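Exosome complex component Rrp42 (Archaeoglobus fulgidus, PDB 3M7N) is probably a non-catalytic subunit of the RNA-degrading exosome that helps to structure the active site of its partner Rrp41. Local coordinates at residues M64-P69 against F170-D175; E117-S122 against Y176-R181; L183-T188 against K251-F256; T188-G193 against E203-G208; D209-I214 against Q226-Y231. All blocks are in the same frame, centred on the assembly; numbering follows the deposited sequence.

Contact 1. Residues M64-P69 against F170-D175; sequences MQPGEP and FDLGED
P66 and F170 bring their backbones to 7.8 Å, CA to CA, where the end of strand 56-67 passes the loop between strands 164-165 and 176-177, and no hydrogen bond crosses between the two segments. This is the rim of the RNase PH fold: strand 56-67 belongs to the mixed five-stranded sheet, and Q65 is still paired with I134 of strand 131-141 through its backbone. The contact is carried by a CH-pi interaction between a proline and a phenylalanine. P66 CD sits almost exactly over the middle of the F170 ring, 3.3 Å from its centroid and 11° off the ring normal. CG of the same proline leans over the near side of the ring, 3.5 Å from F170 CD1, so a flank of the pyrrolidine ring, rather than a single methylene, rests on the aromatic face. F170 presents that face because its CG is set opposite its own carbonyl carbon (chi1 -75°), which sends the ring out toward the strand. Farther along the ring, F170 CZ comes to 4.0 Å from Q65 CB, and F170 CE2 to the same distance from M64 O, both obliquely. W133, on the neighbouring strand, touches P66 and L172 alike and so backs the proline and the loop together. L172 adds a lighter touch from the loop: its CD2 methyl lies 4.1 Å from P66 CG.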
# COMPACT_ATOMS: atom_id res chain seq x y z
N MET H 64 -0.93 3.44 -33.00
CA MET H 64 -2.30 3.37 -33.48
C MET H 64 -2.67 1.92 -33.74
O MET H 64 -1.89 1.17 -34.32
CB MET H 64 -2.47 4.18 -34.76
CG MET H 64 -2.21 5.66 -34.59
SD MET H 64 -2.48 6.55 -36.14
CE MET H 64 -4.27 6.49 -36.22
N GLN H 65 -3.87 1.55 -33.31
CA GLN H 65 -4.40 0.23 -33.61
C GLN H 65 -5.91 0.32 -33.75
O GLN H 65 -6.54 1.17 -33.13
CB GLN H 65 -3.99 -0.78 -32.53
CG GLN H 65 -4.49 -0.44 -31.14
CD GLN H 65 -4.01 -1.42 -30.07
OE1 GLN H 65 -2.82 -1.71 -29.96
NE2 GLN H 65 -4.95 -1.93 -29.28
N PRO H 66 -6.49 -0.51 -34.62
CA PRO H 66 -7.95 -0.55 -34.77
C PRO H 66 -8.56 -0.95 -33.44
O PRO H 66 -7.89 -1.60 -32.66
CB PRO H 66 -8.16 -1.65 -35.80
CG PRO H 66 -6.91 -1.64 -36.62
CD PRO H 66 -5.81 -1.31 -35.66
N GLY H 67 -9.81 -0.57 -33.19
CA GLY H 67 -10.43 -0.92 -31.93
C GLY H 67 -11.89 -0.52 -31.77
O GLY H 67 -12.53 -0.02 -32.70
N GLU H 68 -12.40 -0.75 -30.57
CA GLU H 68 -13.76 -0.40 -30.20
C GLU H 68 -13.97 1.10 -30.17
O GLU H 68 -13.21 1.81 -29.53
CB GLU H 68 -14.08 -0.97 -28.80
CG GLU H 68 -12.87 -1.08 -27.82
CD GLU H 68 -12.22 0.26 -27.43
OE1 GLU H 68 -11.21 0.64 -28.06
OE2 GLU H 68 -12.71 0.93 -26.48
N PRO H 69 -15.01 1.59 -30.86
CA PRO H 69 -15.40 2.99 -30.72
C PRO H 69 -16.13 3.15 -29.40
O PRO H 69 -16.55 2.14 -28.84
CB PRO H 69 -16.40 3.20 -31.86
CG PRO H 69 -16.33 1.96 -32.70
CD PRO H 69 -15.87 0.87 -31.80
N PHE H 170 -2.49 -3.62 -40.83
CA PHE H 170 -3.80 -4.08 -40.38
C PHE H 170 -4.73 -4.38 -41.55
O PHE H 170 -5.95 -4.43 -41.38
CB PHE H 170 -4.43 -3.07 -39.40
CG PHE H 170 -3.81 -3.08 -38.02
CD1 PHE H 170 -4.28 -3.94 -37.04
CD2 PHE H 170 -2.77 -2.22 -37.71
CE1 PHE H 170 -3.72 -3.96 -35.77
CE2 PHE H 170 -2.19 -2.23 -36.44
CZ PHE H 170 -2.67 -3.09 -35.47
N ASP H 171 -4.14 -4.57 -42.72
CA ASP H 171 -4.90 -4.92 -43.93
C ASP H 171 -6.10 -4.01 -44.07
O ASP H 171 -7.25 -4.43 -43.89
CB ASP H 171 -5.32 -6.39 -43.88
CG ASP H 171 -4.12 -7.33 -43.75
OD1 ASP H 171 -3.09 -7.07 -44.41
OD2 ASP H 171 -4.22 -8.30 -42.97
N LEU H 172 -5.83 -2.76 -44.41
CA LEU H 172 -6.80 -1.69 -44.27
C LEU H 172 -6.47 -0.63 -45.30
O LEU H 172 -7.06 0.45 -45.31
CB LEU H 172 -6.70 -1.11 -42.87
CG LEU H 172 -7.91 -1.18 -41.94
CD1 LEU H 172 -8.53 -2.56 -41.93
CD2 LEU H 172 -7.49 -0.76 -40.55
N GLY H 173 -5.48 -0.93 -46.14
CA GLY H 173 -5.12 -0.05 -47.24
C GLY H 173 -3.69 0.44 -47.17
O GLY H 173 -2.96 0.07 -46.26
N GLU H 174 -3.30 1.26 -48.14
CA GLU H 174 -2.06 2.00 -48.07
C GLU H 174 -1.95 2.67 -46.70
O GLU H 174 -2.95 3.05 -46.10
CB GLU H 174 -2.03 3.10 -49.14
CG GLU H 174 -2.05 2.62 -50.58
CD GLU H 174 -0.67 2.24 -51.08
OE1 GLU H 174 0.31 2.89 -50.66
OE2 GLU H 174 -0.57 1.28 -51.88
N ASP H 175 -0.72 2.82 -46.23
CA ASP H 175 -0.45 3.65 -45.07
C ASP H 175 -0.66 5.10 -45.49
O ASP H 175 -0.57 5.43 -46.68
CB ASP H 175 1.01 3.47 -44.62
CG ASP H 175 1.27 2.12 -43.92
OD1 ASP H 175 0.33 1.35 -43.65
OD2 ASP H 175 2.45 1.85 -43.63

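Contact 2. Residues E117-S122 against Y176-R181; sequences EAVDLS and YLLPVR
A Schellman motif at E117 ends helix 100-115, and the chain leaving it is tied to P179-R181 by a single beta bridge between V119 and V180. Next to the bridge, R181 N donates to A118 O at 2.7 Å, and V180 CA lends the same oxygen a CA-H contact at 3.2 Å. The R181 side chain then runs back, fully extended from CG to NE, along the outgoing turn. Its NE meets E117 O at 3.0 Å, nearly along the C=O axis, although the oxygen is tilted 20° out of the guanidinium plane. D120 comes over one face of this guanidinium: the carboxylate is stacked on it with the planes 19° apart, and D120 OD1 reaches R181 NH1 at 2.9 Å. That salt bridge is therefore one of charge alone, with no N-H aimed at the oxygen. S122 OG donates to D120 OD2 on its syn side, 2.7 Å away, and so helps to hold the carboxylate. Water 1 donates to V119 O at 2.6 Å and accepts a weak bond from R181 NH2, in the plane at the guanidinium edge. Away from these polar groups, V119 CG2 packs on L178 CD2 at 4.1 Å. E117 OE2 makes a long, weak ion pair with R209 of the neighbouring exonuclease 1 chain. Together they make a helix C-terminus closed by a Schellman motif, its exit bridged to 179-181 and held by R181.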
# COMPACT_ATOMS: atom_id res chain seq x y z
N GLU H 117 -8.79 20.45 -31.53
CA GLU H 117 -9.15 19.50 -32.60
C GLU H 117 -8.02 19.28 -33.62
O GLU H 117 -8.26 19.15 -34.81
CB GLU H 117 -10.46 19.92 -33.29
CG GLU H 117 -11.67 19.89 -32.33
CD GLU H 117 -12.91 20.60 -32.85
OE1 GLU H 117 -13.88 20.75 -32.08
OE2 GLU H 117 -12.93 21.02 -34.02
N ALA H 118 -6.80 19.20 -33.11
CA ALA H 118 -5.61 18.98 -33.92
C ALA H 118 -5.67 17.74 -34.81
O ALA H 118 -5.03 17.69 -35.86
CB ALA H 118 -4.40 18.89 -33.01
N VAL H 119 -6.42 16.73 -34.39
CA VAL H 119 -6.54 15.51 -35.17
C VAL H 119 -7.99 15.28 -35.50
O VAL H 119 -8.84 15.25 -34.60
CB VAL H 119 -6.02 14.28 -34.41
CG1 VAL H 119 -6.32 13.03 -35.22
CG2 VAL H 119 -4.52 14.40 -34.14
N ASP H 120 -8.29 15.12 -36.78
CA ASP H 120 -9.66 14.91 -37.22
C ASP H 120 -10.08 13.49 -36.90
O ASP H 120 -9.73 12.55 -37.62
CB ASP H 120 -9.79 15.17 -38.72
CG ASP H 120 -11.22 15.39 -39.15
OD1 ASP H 120 -11.42 16.14 -40.13
OD2 ASP H 120 -12.15 14.83 -38.51
N LEU H 121 -10.83 13.33 -35.82
CA LEU H 121 -11.17 12.01 -35.33
C LEU H 121 -12.14 11.29 -36.26
O LEU H 121 -12.07 10.07 -36.42
CB LEU H 121 -11.76 12.09 -33.92
CG LEU H 121 -10.83 12.74 -32.88
CD1 LEU H 121 -11.49 12.77 -31.51
CD2 LEU H 121 -9.50 12.01 -32.82
N SER H 122 -13.04 12.05 -36.88
CA SER H 122 -14.07 11.44 -37.72
C SER H 122 -13.44 10.81 -38.96
O SER H 122 -14.01 9.91 -39.56
CB SER H 122 -15.13 12.47 -38.09
OG SER H 122 -14.55 13.60 -38.72
N TYR H 176 -0.95 5.98 -44.53
CA TYR H 176 -0.96 7.42 -44.80
C TYR H 176 -0.59 8.23 -43.57
O TYR H 176 -0.80 7.80 -42.43
CB TYR H 176 -2.33 7.87 -45.32
CG TYR H 176 -3.46 7.60 -44.36
CD1 TYR H 176 -4.05 6.35 -44.30
CD2 TYR H 176 -3.94 8.59 -43.52
CE1 TYR H 176 -5.08 6.08 -43.43
CE2 TYR H 176 -4.99 8.33 -42.64
CZ TYR H 176 -5.55 7.08 -42.61
OH TYR H 176 -6.58 6.79 -41.76
N LEU H 177 -0.05 9.42 -43.81
CA LEU H 177 0.19 10.40 -42.77
C LEU H 177 -1.10 10.77 -42.04
O LEU H 177 -2.13 11.03 -42.67
CB LEU H 177 0.81 11.65 -43.36
CG LEU H 177 2.07 11.39 -44.19
CD1 LEU H 177 2.81 12.69 -44.47
CD2 LEU H 177 2.98 10.38 -43.47
N LEU H 178 -1.05 10.77 -40.71
CA LEU H 178 -2.17 11.22 -39.90
C LEU H 178 -2.50 12.66 -40.27
O LEU H 178 -1.62 13.51 -40.32
CB LEU H 178 -1.81 11.14 -38.42
CG LEU H 178 -2.85 11.36 -37.32
CD1 LEU H 178 -3.74 10.13 -37.14
CD2 LEU H 178 -2.14 11.68 -36.01
N PRO H 179 -3.78 12.94 -40.54
CA PRO H 179 -4.16 14.33 -40.82
C PRO H 179 -4.12 15.17 -39.54
O PRO H 179 -4.94 14.98 -38.65
CB PRO H 179 -5.61 14.20 -41.33
CG PRO H 179 -5.85 12.72 -41.57
CD PRO H 179 -4.92 12.00 -40.63
N VAL H 180 -3.17 16.10 -39.47
CA VAL H 180 -3.11 17.04 -38.35
C VAL H 180 -3.49 18.45 -38.81
O VAL H 180 -2.86 19.00 -39.70
CB VAL H 180 -1.70 17.09 -37.74
CG1 VAL H 180 -1.67 18.07 -36.60
CG2 VAL H 180 -1.26 15.70 -37.28
N ARG H 181 -4.49 19.05 -38.17
CA ARG H 181 -5.00 20.33 -38.65
C ARG H 181 -4.87 21.51 -37.68
O ARG H 181 -5.46 22.56 -37.90
CB ARG H 181 -6.45 20.17 -39.07
CG ARG H 181 -7.31 19.61 -37.99
CD ARG H 181 -8.72 19.37 -38.51
NE ARG H 181 -9.57 18.73 -37.51
CZ ARG H 181 -10.86 18.46 -37.68
NH1 ARG H 181 -11.45 18.76 -38.84
NH2 ARG H 181 -11.54 17.88 -36.70
O HOH W 1 -11.01 16.33 -33.79

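Contact 3. Residues L183-T188 against K251-F256; sequences LPVSVT and KLREKF
R253 and L183 provide the polar part of the contact. Two guanidinium nitrogens grip one oxygen side-on: NE donates to L183 O at 2.8 Å and NH2 to the same atom at 3.1 Å. Both lie in the carbonyl plane, and the oxygen lies in the guanidinium plane, so the grip is flat from both sides. A bend at chi3 (-80°) turns the head of R253 out of the line of its chain to make this possible. NH2 has a second partner in T216 OG1, which fixes the group's rotation further.

The apolar part begins with the same leucine. L183 CD2 stands over the centre of the F256 ring, 3.9 Å from the centroid and only 2° off the normal, a clean CH-pi contact, while L183 CD1 fills the angle between R253 CG and F256 CB, 3.7 Å from each. V185 works a step further along: its CG1 packs on L252 CB at 3.8 Å. F256 also leans on I157 of helix 148-161, tying a third element in.

Together these contacts seat the C-terminal part of helix 235-253 and the residues after it at the start of strand 185-192, a helix packed against the four-stranded antiparallel sheet in the second half of the RNase PH fold.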
# COMPACT_ATOMS: atom_id res chain seq x y z
N LEU H 183 -2.11 23.28 -34.29
CA LEU H 183 -0.81 23.19 -33.65
C LEU H 183 -0.91 23.80 -32.24
O LEU H 183 -0.48 24.92 -32.00
CB LEU H 183 0.23 23.90 -34.51
CG LEU H 183 1.65 23.31 -34.55
CD1 LEU H 183 2.58 24.12 -35.46
CD2 LEU H 183 2.24 23.18 -33.14
N PRO H 184 -1.51 23.03 -31.31
CA PRO H 184 -1.60 23.37 -29.89
C PRO H 184 -0.21 23.52 -29.28
O PRO H 184 0.63 22.62 -29.44
CB PRO H 184 -2.23 22.12 -29.25
CG PRO H 184 -2.66 21.26 -30.35
CD PRO H 184 -2.03 21.69 -31.63
N VAL H 185 0.01 24.63 -28.57
CA VAL H 185 1.26 24.88 -27.87
C VAL H 185 0.88 25.45 -26.54
O VAL H 185 -0.01 26.34 -26.47
CB VAL H 185 2.12 25.92 -28.60
CG1 VAL H 185 3.37 26.23 -27.79
CG2 VAL H 185 2.45 25.44 -30.02
N SER H 186 1.52 24.94 -25.49
CA SER H 186 1.25 25.36 -24.13
C SER H 186 2.40 26.16 -23.57
O SER H 186 3.56 25.86 -23.84
CB SER H 186 0.97 24.14 -23.22
OG SER H 186 2.19 23.51 -22.82
N VAL H 187 2.07 27.19 -22.79
CA VAL H 187 3.06 28.05 -22.17
C VAL H 187 2.83 28.11 -20.67
O VAL H 187 1.76 28.52 -20.21
CB VAL H 187 3.00 29.51 -22.71
CG1 VAL H 187 3.97 30.42 -21.95
CG2 VAL H 187 3.27 29.54 -24.21
N THR H 188 3.85 27.74 -19.91
CA THR H 188 3.71 27.56 -18.48
C THR H 188 4.59 28.52 -17.74
O THR H 188 5.80 28.60 -17.99
CB THR H 188 4.08 26.09 -18.08
OG1 THR H 188 3.11 25.20 -18.64
CG2 THR H 188 4.13 25.94 -16.56
N LYS H 251 5.59 32.40 -31.10
CA LYS H 251 7.01 32.19 -31.39
C LYS H 251 7.35 30.70 -31.42
O LYS H 251 7.97 30.20 -32.37
CB LYS H 251 7.88 32.87 -30.34
CG LYS H 251 8.09 34.36 -30.53
CD LYS H 251 6.87 35.04 -31.10
CE LYS H 251 7.15 36.48 -31.51
NZ LYS H 251 6.18 36.93 -32.57
N LEU H 252 6.95 30.00 -30.37
CA LEU H 252 7.18 28.57 -30.29
C LEU H 252 6.67 27.86 -31.51
O LEU H 252 7.32 26.98 -32.07
CB LEU H 252 6.53 28.01 -29.02
CG LEU H 252 7.39 28.28 -27.77
CD1 LEU H 252 6.73 27.76 -26.51
CD2 LEU H 252 8.78 27.66 -27.96
N ARG H 253 5.47 28.26 -31.92
CA ARG H 253 4.75 27.62 -33.01
C ARG H 253 5.59 27.73 -34.27
O ARG H 253 5.54 26.88 -35.15
CB ARG H 253 3.38 28.29 -33.17
CG ARG H 253 2.38 27.55 -34.05
CD ARG H 253 0.96 28.09 -33.83
NE ARG H 253 0.36 27.54 -32.63
CZ ARG H 253 0.03 28.24 -31.55
NH1 ARG H 253 0.22 29.56 -31.50
NH2 ARG H 253 -0.49 27.59 -30.50
N GLU H 254 6.41 28.77 -34.35
CA GLU H 254 7.18 29.00 -35.56
C GLU H 254 8.45 28.15 -35.63
O GLU H 254 9.15 28.14 -36.64
CB GLU H 254 7.43 30.51 -35.75
CG GLU H 254 8.87 30.95 -35.87
CD GLU H 254 8.99 32.48 -35.87
OE1 GLU H 254 7.99 33.16 -35.54
OE2 GLU H 254 10.09 33.00 -36.21
N LYS H 255 8.73 27.41 -34.57
CA LYS H 255 9.84 26.47 -34.58
C LYS H 255 9.44 25.17 -35.31
O LYS H 255 10.29 24.39 -35.71
CB LYS H 255 10.35 26.19 -33.16
CG LYS H 255 11.05 27.38 -32.51
CD LYS H 255 11.84 27.00 -31.26
CE LYS H 255 12.85 28.10 -30.87
NZ LYS H 255 13.97 27.65 -29.90
N PHE H 256 8.15 24.96 -35.49
CA PHE H 256 7.67 23.77 -36.19
C PHE H 256 7.80 23.89 -37.71
O PHE H 256 7.57 22.92 -38.43
CB PHE H 256 6.23 23.44 -35.79
CG PHE H 256 6.10 22.82 -34.42
CD1 PHE H 256 5.81 21.47 -34.28
CD2 PHE H 256 6.28 23.58 -33.29
CE1 PHE H 256 5.69 20.89 -33.03
CE2 PHE H 256 6.16 23.00 -32.03
CZ PHE H 256 5.88 21.65 -31.90

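Contact 4. Residues T188-G193 against E203-G208; sequences TSLIVG and EEMSVG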
# COMPACT_ATOMS: atom_id res chain seq x y z
N THR H 188 3.85 27.74 -19.91
CA THR H 188 3.71 27.56 -18.48
C THR H 188 4.59 28.52 -17.74
O THR H 188 5.80 28.60 -17.99
CB THR H 188 4.08 26.09 -18.08
OG1 THR H 188 3.11 25.20 -18.64
CG2 THR H 188 4.13 25.94 -16.56
N SER H 189 4.00 29.23 -16.79
CA SER H 189 4.79 30.17 -16.00
C SER H 189 4.79 29.84 -14.51
O SER H 189 3.79 29.42 -13.94
CB SER H 189 4.30 31.61 -16.25
OG SER H 189 4.35 31.94 -17.62
N LEU H 190 5.95 30.05 -13.90
CA LEU H 190 6.06 30.02 -12.46
C LEU H 190 5.53 31.37 -11.93
O LEU H 190 5.97 32.44 -12.36
CB LEU H 190 7.54 29.85 -12.11
CG LEU H 190 8.01 29.30 -10.77
CD1 LEU H 190 9.31 29.99 -10.35
CD2 LEU H 190 6.96 29.45 -9.72
N ILE H 191 4.58 31.33 -10.99
CA ILE H 191 4.11 32.58 -10.39
C ILE H 191 4.74 32.79 -9.01
O ILE H 191 4.54 31.99 -8.11
CB ILE H 191 2.57 32.60 -10.24
CG1 ILE H 191 1.89 32.16 -11.54
CG2 ILE H 191 2.10 33.97 -9.81
CD1 ILE H 191 2.23 33.02 -12.76
N VAL H 192 5.52 33.85 -8.87
CA VAL H 192 6.06 34.20 -7.57
C VAL H 192 5.57 35.57 -7.13
O VAL H 192 6.08 36.60 -7.60
CB VAL H 192 7.60 34.21 -7.56
CG1 VAL H 192 8.11 34.43 -6.14
CG2 VAL H 192 8.17 32.92 -8.16
N GLY H 193 4.59 35.61 -6.23
CA GLY H 193 4.02 36.87 -5.79
C GLY H 193 3.21 37.48 -6.91
O GLY H 193 2.27 36.86 -7.39
N GLU H 203 15.66 24.73 -11.10
CA GLU H 203 16.21 25.57 -10.05
C GLU H 203 15.20 26.62 -9.63
O GLU H 203 15.03 26.89 -8.44
CB GLU H 203 17.49 26.23 -10.52
CG GLU H 203 18.59 25.25 -10.82
CD GLU H 203 19.94 25.77 -10.41
OE1 GLU H 203 20.74 24.97 -9.90
OE2 GLU H 203 20.19 26.98 -10.57
N GLU H 204 14.51 27.20 -10.60
CA GLU H 204 13.50 28.19 -10.29
C GLU H 204 12.33 27.57 -9.55
O GLU H 204 11.73 28.21 -8.70
CB GLU H 204 13.05 28.96 -11.55
CG GLU H 204 14.12 29.92 -12.09
CD GLU H 204 13.84 30.41 -13.51
OE1 GLU H 204 14.24 31.55 -13.85
OE2 GLU H 204 13.21 29.65 -14.27
N MET H 205 12.00 26.32 -9.86
CA MET H 205 10.89 25.66 -9.20
C MET H 205 11.16 25.47 -7.70
O MET H 205 10.25 25.19 -6.94
CB MET H 205 10.58 24.31 -9.85
CG MET H 205 10.01 24.39 -11.28
SD MET H 205 8.51 25.38 -11.47
CE MET H 205 7.40 24.52 -10.35
N SER H 206 12.40 25.64 -7.26
CA SER H 206 12.69 25.57 -5.85
C SER H 206 11.83 26.54 -5.05
O SER H 206 11.63 26.39 -3.86
CB SER H 206 14.16 25.89 -5.60
OG SER H 206 14.36 27.27 -5.81
N VAL H 207 11.32 27.56 -5.72
CA VAL H 207 10.51 28.56 -5.05
C VAL H 207 9.17 28.02 -4.57
O VAL H 207 8.67 28.43 -3.54
CB VAL H 207 10.29 29.81 -5.96
CG1 VAL H 207 9.29 30.75 -5.32
CG2 VAL H 207 11.62 30.52 -6.21
N GLY H 208 8.58 27.10 -5.33
CA GLY H 208 7.30 26.54 -4.98
C GLY H 208 6.65 26.02 -6.24
O GLY H 208 7.10 26.35 -7.33
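L190 touches backbone carbonyls across the contact, and no aromatic ring takes part between the two segments. Its CD1 methyl lies over one face of the E204 carbonyl group, displaced to the oxygen end, 3.4 Å from E204 O, while its other methyl, CD2, comes to 3.9 Å from G208 O. The setting is one face of the RNase PH fold's four-stranded antiparallel sheet, where the inner strand 185-192 is covered by the short helix 202-205 and the type I turn M205-G208 that leads out of it. The E204 carboxylate is occupied, with R23 in a salt bridge on OE1 and S201 N bonded to OE2. M205 folds twice, at chi2 (-56°) and chi3 (-59°), and this brings its sulfur alongside L190, SD 4.0 Å from CG, the two side chains sliding past in opposite directions. Replacing L190 by an alanine removes the atoms that reach E204, M205 and G208, and would probably leave a gap between strand and helix with the M205 sulfur free to shift. Further on, V192 crosses V207 at about a right angle, CG2 to CG1 at 3.7 Å. Both valines also touch helix 4-19, V192 through L15 and L18, V207 through V14. G208 closes the turn with backbone angles that by themselves call for glycine. S206 OG joins S206 N on E203 O, donating at 2.7 Å nearly in line with the carbonyl bond.

Contact 5. Residues D209-I214 against Q226-Y231; sequences DTTLTI and QKSGGY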
# COMPACT_ATOMS: atom_id res chain seq x y z
N ASP H 209 5.61 25.21 -6.10
CA ASP H 209 5.00 24.60 -7.28
C ASP H 209 3.76 25.38 -7.72
O ASP H 209 2.66 24.84 -7.78
CB ASP H 209 4.64 23.14 -6.99
CG ASP H 209 4.37 22.35 -8.25
OD1 ASP H 209 4.49 22.92 -9.36
OD2 ASP H 209 4.03 21.14 -8.14
N THR H 210 3.95 26.66 -8.02
CA THR H 210 2.84 27.58 -8.23
C THR H 210 2.87 28.12 -9.66
O THR H 210 3.60 29.08 -9.96
CB THR H 210 2.95 28.73 -7.26
OG1 THR H 210 4.29 29.22 -7.30
CG2 THR H 210 2.66 28.25 -5.86
N THR H 211 2.10 27.49 -10.53
CA THR H 211 2.21 27.77 -11.94
C THR H 211 0.89 28.12 -12.63
O THR H 211 -0.20 27.96 -12.07
CB THR H 211 2.84 26.57 -12.69
OG1 THR H 211 1.95 25.45 -12.63
CG2 THR H 211 4.21 26.21 -12.10
N LEU H 212 1.02 28.61 -13.85
CA LEU H 212 -0.13 28.88 -14.70
C LEU H 212 0.25 28.41 -16.11
O LEU H 212 1.32 28.72 -16.61
CB LEU H 212 -0.48 30.37 -14.64
CG LEU H 212 -1.77 31.00 -15.19
CD1 LEU H 212 -1.52 31.72 -16.48
CD2 LEU H 212 -2.95 30.05 -15.31
N THR H 213 -0.62 27.61 -16.70
CA THR H 213 -0.41 27.12 -18.05
C THR H 213 -1.53 27.63 -18.96
O THR H 213 -2.71 27.53 -18.63
CB THR H 213 -0.42 25.57 -18.09
OG1 THR H 213 0.67 25.06 -17.31
CG2 THR H 213 -0.26 25.10 -19.50
N ILE H 214 -1.16 28.19 -20.11
CA ILE H 214 -2.13 28.61 -21.11
C ILE H 214 -1.77 27.96 -22.44
O ILE H 214 -0.62 28.05 -22.88
CB ILE H 214 -2.18 30.15 -21.29
CG1 ILE H 214 -2.68 30.80 -20.01
CG2 ILE H 214 -3.12 30.54 -22.44
CD1 ILE H 214 -2.34 32.24 -19.90
N GLN H 226 -4.78 26.09 -17.19
CA GLN H 226 -4.69 25.38 -15.95
C GLN H 226 -3.83 26.17 -14.95
O GLN H 226 -2.63 26.37 -15.17
CB GLN H 226 -4.06 24.01 -16.22
CG GLN H 226 -3.76 23.17 -14.97
CD GLN H 226 -5.02 22.67 -14.31
OE1 GLN H 226 -6.03 22.36 -14.98
NE2 GLN H 226 -4.98 22.59 -12.98
N LYS H 227 -4.45 26.63 -13.87
CA LYS H 227 -3.69 27.12 -12.72
C LYS H 227 -3.39 25.93 -11.76
O LYS H 227 -4.26 25.11 -11.49
CB LYS H 227 -4.49 28.22 -12.02
CG LYS H 227 -3.90 28.62 -10.69
CD LYS H 227 -4.69 29.76 -10.06
CE LYS H 227 -5.08 29.44 -8.63
NZ LYS H 227 -3.98 29.43 -7.69
N SER H 228 -2.15 25.83 -11.25
CA SER H 228 -1.80 24.73 -10.33
C SER H 228 -0.98 25.21 -9.17
O SER H 228 -0.11 26.07 -9.34
CB SER H 228 -0.97 23.64 -11.01
OG SER H 228 -1.69 22.98 -12.02
N GLY H 229 -1.23 24.62 -8.00
CA GLY H 229 -0.44 24.92 -6.83
C GLY H 229 -1.22 25.72 -5.81
O GLY H 229 -2.28 26.28 -6.12
N GLY H 230 -0.70 25.77 -4.59
CA GLY H 230 -1.40 26.46 -3.51
C GLY H 230 -1.02 27.92 -3.43
O GLY H 230 -0.24 28.30 -2.57
N TYR H 231 -1.55 28.74 -4.33
CA TYR H 231 -1.29 30.16 -4.27
C TYR H 231 -2.52 30.93 -4.71
O TYR H 231 -3.48 30.36 -5.23
CB TYR H 231 -0.12 30.52 -5.17
CG TYR H 231 -0.38 30.43 -6.69
CD1 TYR H 231 -0.39 31.58 -7.48
CD2 TYR H 231 -0.57 29.21 -7.32
CE1 TYR H 231 -0.58 31.52 -8.85
CE2 TYR H 231 -0.77 29.12 -8.70
CZ TYR H 231 -0.77 30.30 -9.46
OH TYR H 231 -0.97 30.27 -10.84
O HOH W 2 0.40 25.04 -14.78
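T211 O takes two donors in this beta hairpin of strands 211-216 and 222-228. Y231 OH donates to it at 2.7 Å and S228 N at 3.0 Å, from opposite faces of the carbonyl plane. The Y231 ring is held flat between two neighbours: T210 CB is over one face, 4.0 Å from the centroid, and K227 NZ lies over the other. A phenylalanine at Y231 lacks the hydroxyl, so T211 O would probably lose one of its two donors and the ring one of its restraints. K227 bends to place NZ there and is tied to Y231 O at 2.7 Å.

Around this core the antiparallel ladder runs on, its axes 168° apart: T211 with S228 and T213 with Q226 are hydrogen-bonded pairs, and L212 with K227 lies between them as a non-hydrogen-bonded pair. On the face carrying T211 and T213, water 2 joins their hydroxyls, T213 OG1 also hydrogen-bonding with T188 OG1 of strand 185-192. Outermost, Q226 pairs with a strand of the neighbouring exonuclease 1 chain, so the sheet continues into that subunit. A CB on G229 would fall 2.1 Å from D209 O, whereas its CA makes a CA-H contact with that oxygen at 3.2 Å.

How the contacts relate
The five contacts form a chain from one end of the subunit to the other. Contacts 1 and 2, with centres 14 Å apart, join through M64 CE on L178 CD1 at 3.8 Å; contact 2 reaches contact 3 through A118 CB on P184 CD at 3.9 Å. Contacts 3 and 4 share T188, whose OG1 lies 2.8 Å from T213 OG1 of contact 5. Contacts 4 and 5 have centres 9 Å apart and pair through neighbouring strands 185-192 and 211-216. Bound nucleic acid comes, at nearest atoms, within about 7 Å of contacts 1 and 2 and 8 Å of contact 5, but about 14 Å from contact 3 and 17 Å from contact 4.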